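Local coordinates for fluoroacetyl-CoA thioesterase (Streptomyces cattleya, PDB 3KVU), which hydrolyses fluoroacetyl-CoA to fluoroacetate and CoA before it can react with citrate synthase, thereby conferring resistance to fluoroacetate, at residues A52-M57 and H118-I123. The protein carries 1 engineered substitution. Residues are numbered along the deposited sequence; the frame is centred on the assembly and turned at random.
Sequences ACVRAM and HERAVI. With ACO (acetyl coenzyme *a), chain F.
Val54 and Arg120 meet where the central helix 42-57 of this hotdog-fold thioesterase lies against strand 112-124 of the antiparallel sheet that wraps it. Val54 CG2 sits over one face of the guanidinium, 3.4 Å from Arg120 CZ, and the two side chains cross at about a right angle. A branched, apolar residue suits this place, since its methyl can press on the face of the planar group, off centre toward the rim, without competing for its N-H groups. Nearer the backbone of the same arginine, Met57 SD rests 3.8 Å from Arg120 CD, while Cys53 CB touches that methylene from the preceding helical turn. Met57 is long and flexible enough to reach on down the strand: its terminal turn (chi3 -64°) carries CE to Val122 CG2, 3.8 Å away. Small Cys53 leaves room for His118, whose ring edge, at ND1, lies 4.0 Å from Cys53 SG; this ND1 is buried with no hydrogen-bond partner.

No hydrogen bond joins helix and strand here; the arginine is held from another side. Arg120 NE bonds to Ser67 OG on the adjoining strand 65-75, and the bend at chi3 (54°) turns the guanidinium out of line with its methylenes. The His118 side chain lies close to that of the active-site Glu50, one helical turn before Val54. Arg120 belongs to the substrate site, and its NH1 stands 4.0 Å from CH3 of the bound acetyl-CoA.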
# COMPACT_ATOMS: atom_id res chain seq x y z
N ALA A 52 -2.28 1.52 -12.12
CA ALA A 52 -2.19 0.89 -13.40
C ALA A 52 -3.45 0.15 -13.80
O ALA A 52 -3.82 0.21 -15.00
CB ALA A 52 -1.00 -0.07 -13.46
N CYS A 53 -4.05 -0.59 -12.84
CA CYS A 53 -5.32 -1.29 -13.05
C CYS A 53 -6.47 -0.31 -13.32
O CYS A 53 -7.25 -0.56 -14.25
CB CYS A 53 -5.67 -2.22 -11.92
SG CYS A 53 -4.39 -3.39 -11.48
N VAL A 54 -6.52 0.80 -12.58
CA VAL A 54 -7.38 1.96 -12.90
C VAL A 54 -7.25 2.53 -14.37
O VAL A 54 -8.21 2.47 -15.11
CB VAL A 54 -7.17 3.09 -11.88
CG1 VAL A 54 -7.97 4.30 -12.24
CG2 VAL A 54 -7.57 2.64 -10.49
N ARG A 55 -6.11 3.17 -14.72
CA ARG A 55 -5.74 3.54 -16.11
C ARG A 55 -6.36 2.51 -17.07
O ARG A 55 -7.05 2.90 -18.05
CB ARG A 55 -4.22 3.52 -16.31
CG ARG A 55 -3.52 4.82 -16.31
CD ARG A 55 -3.06 5.19 -17.73
NE ARG A 55 -2.73 6.62 -17.87
CZ ARG A 55 -2.64 7.50 -16.86
NH1 ARG A 55 -2.86 7.08 -15.63
NH2 ARG A 55 -2.35 8.79 -17.05
N ALA A 56 -6.09 1.24 -16.81
CA ALA A 56 -6.55 0.12 -17.64
C ALA A 56 -8.07 -0.16 -17.73
O ALA A 56 -8.53 -0.83 -18.69
CB ALA A 56 -5.86 -1.17 -17.20
N MET A 57 -8.83 0.21 -16.68
CA MET A 57 -10.28 0.02 -16.74
C MET A 57 -10.96 1.35 -17.17
O MET A 57 -12.11 1.36 -17.53
CB MET A 57 -10.85 -0.67 -15.47
CG MET A 57 -10.30 -0.27 -14.13
SD MET A 57 -10.94 -1.18 -12.66
CE MET A 57 -12.67 -0.78 -12.60
N HIS A 118 -4.39 -7.97 -7.13
CA HIS A 118 -5.13 -6.80 -6.65
C HIS A 118 -6.56 -6.91 -7.11
O HIS A 118 -6.81 -7.31 -8.25
CB HIS A 118 -4.53 -5.53 -7.19
CG HIS A 118 -5.26 -4.26 -6.80
ND1 HIS A 118 -5.77 -3.37 -7.74
CD2 HIS A 118 -5.57 -3.75 -5.59
CE1 HIS A 118 -6.29 -2.33 -7.12
NE2 HIS A 118 -6.19 -2.53 -5.81
N GLU A 119 -7.51 -6.53 -6.25
CA GLU A 119 -8.95 -6.64 -6.55
C GLU A 119 -9.55 -5.25 -6.55
O GLU A 119 -9.14 -4.39 -5.72
CB GLU A 119 -9.70 -7.54 -5.55
CG GLU A 119 -11.10 -7.90 -6.05
CD GLU A 119 -11.97 -8.41 -5.03
OE1 GLU A 119 -12.24 -7.63 -4.08
OE2 GLU A 119 -12.44 -9.57 -5.20
N ARG A 120 -10.39 -4.95 -7.54
CA ARG A 120 -11.13 -3.68 -7.49
C ARG A 120 -12.64 -3.90 -7.59
O ARG A 120 -13.09 -4.94 -8.06
CB ARG A 120 -10.66 -2.58 -8.47
CG ARG A 120 -9.17 -2.51 -8.68
CD ARG A 120 -8.79 -1.35 -9.55
NE ARG A 120 -9.29 -0.05 -9.10
CZ ARG A 120 -8.83 0.67 -8.07
NH1 ARG A 120 -7.81 0.26 -7.31
NH2 ARG A 120 -9.38 1.86 -7.80
N ALA A 121 -13.40 -2.93 -7.10
CA ALA A 121 -14.86 -3.04 -7.20
C ALA A 121 -15.37 -1.88 -8.02
O ALA A 121 -14.99 -0.73 -7.76
CB ALA A 121 -15.49 -3.02 -5.82
N VAL A 122 -16.21 -2.16 -9.04
CA VAL A 122 -16.73 -1.03 -9.82
C VAL A 122 -17.84 -0.38 -8.99
O VAL A 122 -18.70 -1.08 -8.47
CB VAL A 122 -17.28 -1.45 -11.18
CG1 VAL A 122 -17.94 -0.29 -11.81
CG2 VAL A 122 -16.19 -1.96 -12.05
N ILE A 123 -17.82 0.93 -8.87
CA ILE A 123 -18.87 1.60 -8.12
C ILE A 123 -19.56 2.70 -8.93
O ILE A 123 -19.03 3.14 -9.94
CB ILE A 123 -18.32 2.26 -6.87
CG1 ILE A 123 -17.15 3.21 -7.26
CG2 ILE A 123 -18.11 1.17 -5.78
CD1 ILE A 123 -16.92 4.47 -6.33
N1A ACO F . -18.94 1.41 3.77
C2A ACO F . -19.29 2.02 2.63
N3A ACO F . -20.36 1.65 1.87
C4A ACO F . -21.18 0.60 2.19
C5A ACO F . -20.85 -0.13 3.43
C6A ACO F . -19.66 0.34 4.22
N6A ACO F . -19.31 -0.28 5.37
N7A ACO F . -21.77 -1.11 3.55
C8A ACO F . -22.61 -1.03 2.49
N9A ACO F . -22.30 0.00 1.67
C1B ACO F . -23.04 0.32 0.37
C2B ACO F . -24.53 0.78 0.33
O2B ACO F . -25.53 -0.18 0.72
C3B ACO F . -24.69 1.26 -1.12
O3B ACO F . -24.95 0.14 -2.00
P3B ACO F . -25.99 0.07 -3.26
O7A ACO F . -27.10 0.95 -2.71
O8A ACO F . -25.19 0.60 -4.45
O9A ACO F . -26.40 -1.37 -3.50
C4B ACO F . -23.31 1.92 -1.36
O4B ACO F . -22.37 1.30 -0.44
C5B ACO F . -22.75 2.07 -2.81
O5B ACO F . -22.29 0.87 -3.47
P1A ACO F . -21.02 -0.05 -3.01
O1A ACO F . -20.18 0.88 -2.17
O2A ACO F . -20.44 -0.59 -4.29
O3A ACO F . -21.65 -1.31 -2.11
P2A ACO F . -21.08 -2.62 -1.25
O4A ACO F . -20.92 -3.81 -2.17
O5A ACO F . -21.94 -2.82 0.01
O6A ACO F . -19.56 -2.38 -0.72
CBP ACO F . -17.70 -1.27 -1.81
CCP ACO F . -18.44 -2.59 -1.58
CDP ACO F . -16.51 -1.21 -2.77
CEP ACO F . -18.04 -0.06 -0.95
CAP ACO F . -16.59 -1.72 -0.82
OAP ACO F . -16.89 -2.77 0.11
C9P ACO F . -15.88 -0.67 -0.03
O9P ACO F . -16.28 0.43 0.36
N8P ACO F . -14.67 -1.17 0.17
C7P ACO F . -13.58 -0.55 0.84
C6P ACO F . -13.65 0.85 0.30
C5P ACO F . -12.26 1.22 -0.02
O5P ACO F . -11.57 0.36 -0.53
N4P ACO F . -11.90 2.46 0.24
C3P ACO F . -10.56 3.00 -0.00
C2P ACO F . -9.93 2.18 -1.09
S1P ACO F . -9.70 3.35 -2.37
C ACO F . -8.21 3.11 -3.00
O ACO F . -7.47 4.04 -2.86
CH3 ACO F . -7.86 1.84 -3.68